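Local coordinates for centromeric protein-C, isoform A (Drosophila melanogaster, PDB 6O2K) that probably serves as an adaptor between centromeric chromatin and other kinetochore proteins, this chain being its cupin domain, which forms a dimer, at residues B[41-46]-B[52-57]; B[65-70]-B[85-90]; B[125-130]-B[135-140]. All blocks are in the same frame, centred on the assembly; numbering follows the deposited sequence.

The three contacts run from the edge of the cupin domain to its core. Contact 1 is partly buried. It joins a loop and the start of strand 46-48 to strand 51-55, with paired backbone bonds, CH-pi contacts and an outer polar pair. Contacts 2 and 3 are buried, and their centres lie about 5 Å apart. Contact 2 is a loose meeting of strands 64-69 and 85-89 of one sheet, with strand 135-141 between them. Contact 3 crosses from one sheet to the other and combines a single polar bond with aliphatic packing. Contacts 1 and 2 meet through the Tyr56 and Tyr66 hydroxyls, and all three reach the six-stranded sheet.

Contact 1: B[41-46]-B[52-57]; sequences NELIFC and DYAFYN
The methyl group of Ala54 sits over the centre of one face of the Phe45 ring. Ala54 CB lies 3.5 Å from the ring centroid, a close CH-pi contact. Tyr53 N lies at the edge of that ring, in its plane, and Asp52 CB approaches it obliquely at CD1. Arg68 of strand 64-69 makes a cation-pi contact with it. Leu43 CD2 stands over one face of the Tyr56 ring, 3.9 Å above the plane but offset toward the rim. The Tyr53 ring meets Cys46 O at its edge. Phe45 has CG anti to its carbonyl carbon (chi1 -80°), which lays the ring across Ala54. Without the Phe45 ring, as with an alanine here, the Ala54 methyl would probably face a gap and the Arg68 guanidinium would lose its aromatic partner.

Cys46 and Tyr53 form an antiparallel hydrogen-bonded pair. Cys46 N gives a bond of 2.9 Å to Tyr53 O, and Tyr53 N gives one of 2.8 Å to Cys46 O. A CA-H...O contact of 3.2 Å from Phe45 CA to Tyr53 O adds to the pairing.

At the far end, Asn57 ND2 donates to Glu42 OE2 over 3.2 Å. It arrives on the syn side, 32° out of the carboxylate plane, and the two flat groups are turned 72° apart. Water 1 bridges Glu42 OE1 and the Asn57 backbone N, so both carboxylate oxygens are engaged.

Trp17 of helix 6-19 touches Leu43 and meets the Phe45 ring. The Tyr56 hydroxyl bonds to Tyr66 and to Gly114 O of the second subunit. The chemistry is thus divided: backbone bonds fix the start of strand 46-48 against strand 51-55, CH-pi packing seats the loop, and the exposed Glu42-Asn57 pair ties the ends together by a bond probably weakened by solvent.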
loop_
_atom_site.group_PDB
_atom_site.type_symbol
_atom_site.label_atom_id
_atom_site.label_comp_id
_atom_site.label_asym_id
_atom_site.label_seq_id
_atom_site.Cartn_x
_atom_site.Cartn_y
_atom_site.Cartn_z
ATOM N N ASN B 41 2.721 -13.540 -2.547
ATOM C CA ASN B 41 2.910 -14.746 -3.347
ATOM C C ASN B 41 1.578 -15.311 -3.843
ATOM O O ASN B 41 1.521 -15.944 -4.908
ATOM C CB ASN B 41 3.673 -15.771 -2.504
ATOM C CG ASN B 41 3.797 -17.109 -3.175
ATOM O OD1 ASN B 41 2.919 -17.972 -3.048
ATOM N ND2 ASN B 41 4.896 -17.301 -3.897
ATOM N N GLU B 42 0.502 -15.088 -3.096
ATOM C CA GLU B 42 -0.815 -15.616 -3.441
ATOM C C GLU B 42 -1.530 -14.792 -4.510
ATOM O O GLU B 42 -2.509 -15.279 -5.085
ATOM C CB GLU B 42 -1.677 -15.692 -2.171
ATOM C CG GLU B 42 -2.938 -16.548 -2.276
ATOM C CD GLU B 42 -3.858 -16.404 -1.065
ATOM O OE1 GLU B 42 -3.523 -15.640 -0.136
ATOM O OE2 GLU B 42 -4.925 -17.056 -1.039
ATOM N N LEU B 43 -1.071 -13.574 -4.791
ATOM C CA LEU B 43 -1.761 -12.707 -5.740
ATOM C C LEU B 43 -1.751 -13.322 -7.130
ATOM O O LEU B 43 -0.757 -13.918 -7.546
ATOM C CB LEU B 43 -1.082 -11.341 -5.801
ATOM C CG LEU B 43 -1.113 -10.472 -4.548
ATOM C CD1 LEU B 43 -0.162 -9.313 -4.721
ATOM C CD2 LEU B 43 -2.531 -9.982 -4.309
ATOM N N ILE B 44 -2.855 -13.158 -7.855
ATOM C CA ILE B 44 -2.930 -13.553 -9.262
ATOM C C ILE B 44 -3.775 -12.518 -9.990
ATOM O O ILE B 44 -4.858 -12.151 -9.524
ATOM C CB ILE B 44 -3.501 -14.975 -9.458
ATOM C CG1 ILE B 44 -2.531 -16.039 -8.920
ATOM C CG2 ILE B 44 -3.784 -15.238 -10.935
ATOM C CD1 ILE B 44 -1.197 -16.105 -9.668
ATOM N N PHE B 45 -3.253 -12.023 -11.111
ATOM C CA PHE B 45 -3.930 -10.992 -11.887
ATOM C C PHE B 45 -4.963 -11.614 -12.826
ATOM O O PHE B 45 -4.691 -12.624 -13.483
ATOM C CB PHE B 45 -2.901 -10.194 -12.689
ATOM C CG PHE B 45 -2.179 -9.143 -11.887
ATOM C CD1 PHE B 45 -2.739 -7.887 -11.692
ATOM C CD2 PHE B 45 -0.947 -9.417 -11.313
ATOM C CE1 PHE B 45 -2.077 -6.922 -10.958
ATOM C CE2 PHE B 45 -0.282 -8.448 -10.571
ATOM C CZ PHE B 45 -0.848 -7.203 -10.394
ATOM N N CYS B 46 -6.147 -11.007 -12.882
ATOM C CA CYS B 46 -7.215 -11.350 -13.813
ATOM C C CYS B 46 -7.568 -10.107 -14.621
ATOM O O CYS B 46 -7.595 -8.998 -14.082
ATOM C CB CYS B 46 -8.456 -11.871 -13.070
ATOM S SG CYS B 46 -9.345 -10.610 -12.086
ATOM N N ASP B 52 -5.648 -5.271 -15.781
ATOM C CA ASP B 52 -5.302 -6.402 -14.925
ATOM C C ASP B 52 -5.556 -6.020 -13.467
ATOM O O ASP B 52 -5.113 -4.963 -13.020
ATOM C CB ASP B 52 -3.837 -6.813 -15.137
ATOM C CG ASP B 52 -3.619 -7.618 -16.429
ATOM O OD1 ASP B 52 -2.480 -7.624 -16.962
ATOM O OD2 ASP B 52 -4.584 -8.245 -16.913
ATOM N N TYR B 53 -6.287 -6.863 -12.731
ATOM C CA TYR B 53 -6.581 -6.636 -11.319
ATOM C C TYR B 53 -6.075 -7.807 -10.485
ATOM O O TYR B 53 -6.214 -8.965 -10.885
ATOM C CB TYR B 53 -8.086 -6.485 -11.064
ATOM C CG TYR B 53 -8.736 -5.331 -11.772
ATOM C CD1 TYR B 53 -9.273 -5.492 -13.042
ATOM C CD2 TYR B 53 -8.827 -4.081 -11.164
ATOM C CE1 TYR B 53 -9.883 -4.434 -13.698
ATOM C CE2 TYR B 53 -9.433 -3.012 -11.808
ATOM C CZ TYR B 53 -9.957 -3.197 -13.078
ATOM O OH TYR B 53 -10.564 -2.154 -13.737
ATOM N N ALA B 54 -5.534 -7.520 -9.302
ATOM C CA ALA B 54 -5.210 -8.592 -8.367
ATOM C C ALA B 54 -5.499 -8.125 -6.951
ATOM O O ALA B 54 -4.924 -7.132 -6.501
ATOM C CB ALA B 54 -3.744 -9.031 -8.513
ATOM N N PHE B 55 -6.371 -8.832 -6.232
ATOM C CA PHE B 55 -6.700 -8.438 -4.865
ATOM C C PHE B 55 -6.175 -9.446 -3.850
ATOM O O PHE B 55 -6.158 -10.658 -4.102
ATOM C CB PHE B 55 -8.211 -8.258 -4.687
ATOM C CG PHE B 55 -8.715 -6.964 -5.223
ATOM C CD1 PHE B 55 -9.006 -6.824 -6.572
ATOM C CD2 PHE B 55 -8.882 -5.875 -4.388
ATOM C CE1 PHE B 55 -9.464 -5.620 -7.074
ATOM C CE2 PHE B 55 -9.337 -4.665 -4.887
ATOM C CZ PHE B 55 -9.617 -4.537 -6.226
ATOM N N TYR B 56 -5.723 -8.932 -2.710
ATOM C CA TYR B 56 -5.406 -9.794 -1.585
ATOM C C TYR B 56 -6.650 -10.557 -1.154
ATOM O O TYR B 56 -7.753 -10.000 -1.082
ATOM C CB TYR B 56 -4.861 -8.976 -0.411
ATOM C CG TYR B 56 -3.499 -8.368 -0.669
ATOM C CD1 TYR B 56 -2.333 -9.114 -0.477
ATOM C CD2 TYR B 56 -3.371 -7.045 -1.084
ATOM C CE1 TYR B 56 -1.085 -8.558 -0.703
ATOM C CE2 TYR B 56 -2.124 -6.482 -1.304
ATOM C CZ TYR B 56 -0.987 -7.248 -1.117
ATOM O OH TYR B 56 0.256 -6.692 -1.341
ATOM N N ASN B 57 -6.464 -11.847 -0.875
ATOM C CA ASN B 57 -7.547 -12.729 -0.447
ATOM C C ASN B 57 -7.875 -12.511 1.036
ATOM O O ASN B 57 -7.803 -13.420 1.865
ATOM C CB ASN B 57 -7.161 -14.176 -0.731
ATOM C CG ASN B 57 -8.334 -15.113 -0.661
ATOM O OD1 ASN B 57 -9.485 -14.696 -0.789
ATOM N ND2 ASN B 57 -8.051 -16.398 -0.472
HETATM O O HOH W 1 -3.504 -12.910 -0.980
#

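Contact 2: B[65-70]-B[85-90]; sequences GYMRFK and LKLLVQ
Apolar packing joins Met67 and Leu87. The terminal methyl of Met67 meets one branch of Leu87, with Met67 CE 4.3 Å from Leu87 CD2. The Met67 chain runs out straight at chi2 (-174°), which carries its methyl across to the leucine. Both side chains also touch Leu137, which belongs to the strand between them.

The second apolar touch is at a ring edge. Gln90 CG lies near the plane of the Tyr66 ring, 3.9 Å from its CE1. The two side chains cross at about a right angle, and the ring and amide planes are 58° apart. The bend at chi2 of Gln90 (-70°) turns the amide toward the phenol end, beyond the methylene at the ring edge.

The polar link is indirect. Water 2 is 2.9 Å from Tyr66 OH and donates to Gln90 OE1 over the same length of 2.9 Å. It also lies in the plane of the ring. Tyr66 OH has a stronger partner in the hydroxyl of Tyr56, so the phenol oxygen is held from two directions. Leu88 of the second subunit packs on the Tyr66 side chain.

Strands 64-69 and 85-89 both pair with strand 135-141. The contact bridges next-but-one strands across 135-141, in one of the two antiparallel sheets of the cupin jelly-roll fold. Met67 and Leu87 belong to its interior, while Tyr66 lies at the dimer interface.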
loop_
_atom_site.group_PDB
_atom_site.type_symbol
_atom_site.label_atom_id
_atom_site.label_comp_id
_atom_site.label_asym_id
_atom_site.label_seq_id
_atom_site.Cartn_x
_atom_site.Cartn_y
_atom_site.Cartn_z
ATOM N N GLY B 65 -6.057 -4.142 -3.177
ATOM C CA GLY B 65 -5.535 -4.826 -4.347
ATOM C C GLY B 65 -4.745 -3.893 -5.241
ATOM O O GLY B 65 -4.425 -2.766 -4.867
ATOM N N TYR B 66 -4.444 -4.376 -6.446
ATOM C CA TYR B 66 -3.647 -3.641 -7.418
ATOM C C TYR B 66 -4.356 -3.617 -8.759
ATOM O O TYR B 66 -4.977 -4.610 -9.166
ATOM C CB TYR B 66 -2.247 -4.265 -7.608
ATOM C CG TYR B 66 -1.443 -4.304 -6.329
ATOM C CD1 TYR B 66 -0.739 -3.195 -5.896
ATOM C CD2 TYR B 66 -1.404 -5.462 -5.551
ATOM C CE1 TYR B 66 -0.009 -3.228 -4.697
ATOM C CE2 TYR B 66 -0.681 -5.513 -4.378
ATOM C CZ TYR B 66 0.010 -4.393 -3.951
ATOM O OH TYR B 66 0.712 -4.463 -2.766
ATOM N N MET B 67 -4.241 -2.480 -9.442
ATOM C CA MET B 67 -4.602 -2.331 -10.844
ATOM C C MET B 67 -3.331 -2.128 -11.654
ATOM O O MET B 67 -2.536 -1.233 -11.344
ATOM C CB MET B 67 -5.536 -1.139 -11.048
ATOM C CG MET B 67 -6.786 -1.165 -10.217
ATOM S SD MET B 67 -7.834 0.222 -10.723
ATOM C CE MET B 67 -8.949 0.359 -9.319
ATOM N N ARG B 68 -3.157 -2.953 -12.686
ATOM C CA ARG B 68 -2.031 -2.910 -13.606
ATOM C C ARG B 68 -2.546 -2.388 -14.941
ATOM O O ARG B 68 -3.464 -2.986 -15.540
ATOM C CB ARG B 68 -1.398 -4.298 -13.777
ATOM C CG ARG B 68 -0.246 -4.338 -14.765
ATOM C CD ARG B 68 -0.033 -5.750 -15.312
ATOM N NE ARG B 68 0.732 -6.581 -14.389
ATOM C CZ ARG B 68 0.642 -7.904 -14.323
ATOM N NH1 ARG B 68 1.387 -8.569 -13.459
ATOM N NH2 ARG B 68 -0.193 -8.566 -15.116
ATOM N N PHE B 69 -1.964 -1.273 -15.385
ATOM C CA PHE B 69 -2.367 -0.571 -16.593
ATOM C C PHE B 69 -1.289 -0.720 -17.650
ATOM O O PHE B 69 -0.107 -0.454 -17.394
ATOM C CB PHE B 69 -2.581 0.926 -16.353
ATOM C CG PHE B 69 -3.868 1.275 -15.662
ATOM C CD1 PHE B 69 -4.070 0.930 -14.337
ATOM C CD2 PHE B 69 -4.857 1.992 -16.330
ATOM C CE1 PHE B 69 -5.243 1.289 -13.678
ATOM C CE2 PHE B 69 -6.041 2.353 -15.684
ATOM C CZ PHE B 69 -6.234 1.985 -14.356
ATOM N N LYS B 70 -1.720 -1.084 -18.846
ATOM C CA LYS B 70 -0.869 -1.103 -19.999
ATOM C C LYS B 70 -0.494 0.328 -20.379
ATOM O O LYS B 70 -1.119 1.278 -19.911
ATOM C CB LYS B 70 -1.594 -1.794 -21.140
ATOM C CG LYS B 70 -1.930 -3.186 -20.808
ATOM C CD LYS B 70 -0.611 -3.844 -20.645
ATOM C CE LYS B 70 -0.842 -5.299 -20.374
ATOM N NZ LYS B 70 0.485 -5.897 -20.197
ATOM N N LEU B 85 -12.938 4.791 -1.929
ATOM C CA LEU B 85 -11.645 4.139 -2.074
ATOM C C LEU B 85 -10.522 5.162 -2.047
ATOM O O LEU B 85 -10.746 6.367 -2.132
ATOM C CB LEU B 85 -11.616 3.284 -3.338
ATOM C CG LEU B 85 -11.915 3.843 -4.714
ATOM C CD1 LEU B 85 -10.695 4.547 -5.167
ATOM C CD2 LEU B 85 -12.179 2.667 -5.638
ATOM N N LYS B 86 -9.305 4.662 -1.880
ATOM C CA LYS B 86 -8.095 5.451 -2.021
ATOM C C LYS B 86 -7.257 4.810 -3.121
ATOM O O LYS B 86 -7.102 3.587 -3.147
ATOM C CB LYS B 86 -7.303 5.499 -0.708
ATOM C CG LYS B 86 -8.088 6.088 0.456
ATOM C CD LYS B 86 -7.281 6.218 1.729
ATOM C CE LYS B 86 -8.190 6.702 2.875
ATOM N NZ LYS B 86 -9.262 5.729 3.214
ATOM N N LEU B 87 -6.742 5.625 -4.029
ATOM C CA LEU B 87 -5.843 5.161 -5.080
ATOM C C LEU B 87 -4.438 5.657 -4.763
ATOM O O LEU B 87 -4.210 6.869 -4.653
ATOM C CB LEU B 87 -6.311 5.658 -6.448
ATOM C CG LEU B 87 -7.748 5.296 -6.865
ATOM C CD1 LEU B 87 -8.118 5.986 -8.173
ATOM C CD2 LEU B 87 -7.908 3.781 -7.013
ATOM N N LEU B 88 -3.501 4.723 -4.624
ATOM C CA LEU B 88 -2.136 5.024 -4.207
ATOM C C LEU B 88 -1.173 4.460 -5.241
ATOM O O LEU B 88 -1.110 3.237 -5.429
ATOM C CB LEU B 88 -1.861 4.436 -2.820
ATOM C CG LEU B 88 -0.455 4.544 -2.240
ATOM C CD1 LEU B 88 -0.043 5.997 -2.080
ATOM C CD2 LEU B 88 -0.431 3.832 -0.896
ATOM N N VAL B 89 -0.407 5.338 -5.888
ATOM C CA VAL B 89 0.429 4.919 -7.011
ATOM C C VAL B 89 1.620 4.107 -6.502
ATOM O O VAL B 89 2.391 4.559 -5.645
ATOM C CB VAL B 89 0.881 6.129 -7.837
ATOM C CG1 VAL B 89 1.820 5.697 -8.945
ATOM C CG2 VAL B 89 -0.345 6.828 -8.434
ATOM N N GLN B 90 1.765 2.890 -7.034
ATOM C CA GLN B 90 2.877 1.998 -6.720
ATOM C C GLN B 90 4.009 2.115 -7.715
ATOM O O GLN B 90 5.182 1.920 -7.345
ATOM C CB GLN B 90 2.402 0.545 -6.694
ATOM C CG GLN B 90 1.336 0.288 -5.661
ATOM C CD GLN B 90 1.910 0.381 -4.270
ATOM O OE1 GLN B 90 2.795 -0.388 -3.907
ATOM N NE2 GLN B 90 1.418 1.337 -3.488
HETATM O O HOH W 2 2.740 -2.483 -1.962
#

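Contact 3: B[125-130]-B[135-140]; sequences YSIQNA and SVLMCI
Ser135 OG donates a hydrogen bond to Asn129 OD1, 2.7 Å away. The hydroxyl comes from above the carbonyl plane, 44° out of it. The C=O...donor angle is 113°. Asn129 holds its CG opposite the backbone N (chi1 -170°), which brings the amide alongside Ser135.

The other direct contact is aliphatic. Ile127 and Leu137 reach toward each other tip to tip. Leu137 CD2 touches two branches of the isoleucine, with Ile127 CG2 and Ile127 CD1 each 4.1 Å from it. Leu137 CG stands between its backbone N and carbonyl carbon, and this turn aims the methyl at Ile127.

A second shell fixes the asparagine: its ND2 donates to Lys133 O and to Lys70 O, and its OD1 also accepts from Ile131 N. The buried amide is thus used at both ends, which should prevent it from flipping.

Around the contact, Phe94 of strand 93-99 touches Ile127, Ser135 and Leu137, Leu87 of strand 85-89 packs on Ile127, and Phe69 of strand 64-69 touches Ile127 and Asn129. Strand 124-129 lies between 74-79 and 93-99 in the four-stranded sheet. Strand 135-141 lies between 64-69 and 85-89 in the six-stranded one. The contact thus joins the two sheets of the cupin fold, next to the short connection between consecutive strands.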
loop_
_atom_site.group_PDB
_atom_site.type_symbol
_atom_site.label_atom_id
_atom_site.label_comp_id
_atom_site.label_asym_id
_atom_site.label_seq_id
_atom_site.Cartn_x
_atom_site.Cartn_y
_atom_site.Cartn_z
ATOM N N TYR B 125 -15.375 8.551 -11.310
ATOM C CA TYR B 125 -13.945 8.722 -11.512
ATOM C C TYR B 125 -13.453 7.847 -12.657
ATOM O O TYR B 125 -13.944 6.730 -12.862
ATOM C CB TYR B 125 -13.174 8.410 -10.215
ATOM C CG TYR B 125 -13.205 6.956 -9.811
ATOM C CD1 TYR B 125 -14.351 6.380 -9.264
ATOM C CD2 TYR B 125 -12.086 6.147 -9.988
ATOM C CE1 TYR B 125 -14.372 5.029 -8.914
ATOM C CE2 TYR B 125 -12.098 4.814 -9.640
ATOM C CZ TYR B 125 -13.238 4.258 -9.110
ATOM O OH TYR B 125 -13.235 2.927 -8.756
ATOM N N SER B 126 -12.488 8.377 -13.411
ATOM C CA SER B 126 -11.802 7.621 -14.452
ATOM C C SER B 126 -10.292 7.755 -14.279
ATOM O O SER B 126 -9.798 8.716 -13.677
ATOM C CB SER B 126 -12.218 8.086 -15.848
ATOM O OG SER B 126 -11.664 9.357 -16.118
ATOM N N ILE B 127 -9.560 6.779 -14.830
ATOM C CA ILE B 127 -8.113 6.646 -14.642
ATOM C C ILE B 127 -7.455 6.337 -15.983
ATOM O O ILE B 127 -7.906 5.442 -16.709
ATOM C CB ILE B 127 -7.775 5.531 -13.638
ATOM C CG1 ILE B 127 -8.573 5.684 -12.340
ATOM C CG2 ILE B 127 -6.249 5.465 -13.358
ATOM C CD1 ILE B 127 -8.476 4.450 -11.439
ATOM N N GLN B 128 -6.378 7.058 -16.305
ATOM C CA GLN B 128 -5.553 6.749 -17.474
ATOM C C GLN B 128 -4.087 6.708 -17.070
ATOM O O GLN B 128 -3.599 7.617 -16.394
ATOM C CB GLN B 128 -5.732 7.779 -18.595
ATOM C CG GLN B 128 -4.930 7.457 -19.862
ATOM C CD GLN B 128 -5.472 8.181 -21.102
ATOM O OE1 GLN B 128 -6.122 9.222 -20.993
ATOM N NE2 GLN B 128 -5.204 7.623 -22.284
ATOM N N ASN B 129 -3.403 5.640 -17.468
ATOM C CA ASN B 129 -1.946 5.579 -17.406
ATOM C C ASN B 129 -1.360 6.739 -18.196
ATOM O O ASN B 129 -1.636 6.883 -19.388
ATOM C CB ASN B 129 -1.479 4.241 -17.987
ATOM C CG ASN B 129 -0.003 3.964 -17.751
ATOM O OD1 ASN B 129 0.749 4.821 -17.271
ATOM N ND2 ASN B 129 0.422 2.750 -18.104
ATOM N N ALA B 130 -0.555 7.568 -17.545
ATOM C CA ALA B 130 -0.045 8.777 -18.184
ATOM C C ALA B 130 1.230 8.562 -18.996
ATOM O O ALA B 130 1.688 9.510 -19.646
ATOM C CB ALA B 130 0.210 9.861 -17.134
ATOM N N SER B 135 2.015 0.993 -15.704
ATOM C CA SER B 135 1.935 1.636 -14.394
ATOM C C SER B 135 1.031 0.814 -13.491
ATOM O O SER B 135 0.182 0.047 -13.960
ATOM C CB SER B 135 1.410 3.080 -14.471
ATOM O OG SER B 135 2.242 3.897 -15.270
ATOM N N VAL B 136 1.213 0.983 -12.182
ATOM C CA VAL B 136 0.539 0.156 -11.190
ATOM C C VAL B 136 0.036 1.047 -10.066
ATOM O O VAL B 136 0.797 1.864 -9.535
ATOM C CB VAL B 136 1.481 -0.917 -10.615
ATOM C CG1 VAL B 136 0.768 -1.745 -9.565
ATOM C CG2 VAL B 136 2.031 -1.800 -11.726
ATOM N N LEU B 137 -1.230 0.876 -9.684
ATOM C CA LEU B 137 -1.731 1.568 -8.501
ATOM C C LEU B 137 -2.355 0.581 -7.532
ATOM O O LEU B 137 -2.840 -0.484 -7.920
ATOM C CB LEU B 137 -2.738 2.684 -8.837
ATOM C CG LEU B 137 -4.107 2.408 -9.459
ATOM C CD1 LEU B 137 -5.096 1.877 -8.440
ATOM C CD2 LEU B 137 -4.638 3.693 -10.074
ATOM N N MET B 138 -2.301 0.939 -6.255
ATOM C CA MET B 138 -2.953 0.177 -5.199
ATOM C C MET B 138 -4.335 0.771 -4.969
ATOM O O MET B 138 -4.487 1.994 -4.883
ATOM C CB MET B 138 -2.131 0.218 -3.906
ATOM C CG MET B 138 -2.723 -0.580 -2.735
ATOM S SD MET B 138 -1.785 -0.333 -1.172
ATOM C CE MET B 138 -0.277 -1.271 -1.494
ATOM N N CYS B 139 -5.334 -0.097 -4.892
ATOM C CA CYS B 139 -6.726 0.267 -4.669
ATOM C C CYS B 139 -7.116 -0.159 -3.256
ATOM O O CYS B 139 -7.099 -1.361 -2.958
ATOM C CB CYS B 139 -7.597 -0.425 -5.720
ATOM S SG CYS B 139 -9.369 -0.229 -5.529
ATOM N N ILE B 140 -7.463 0.807 -2.406
ATOM C CA ILE B 140 -7.799 0.586 -1.006
ATOM C C ILE B 140 -9.238 1.029 -0.812
ATOM O O ILE B 140 -9.521 2.227 -0.860
ATOM C CB ILE B 140 -6.883 1.381 -0.070
ATOM C CG1 ILE B 140 -5.415 1.070 -0.363
ATOM C CG2 ILE B 140 -7.300 1.136 1.383
ATOM C CD1 ILE B 140 -4.409 2.014 0.360
#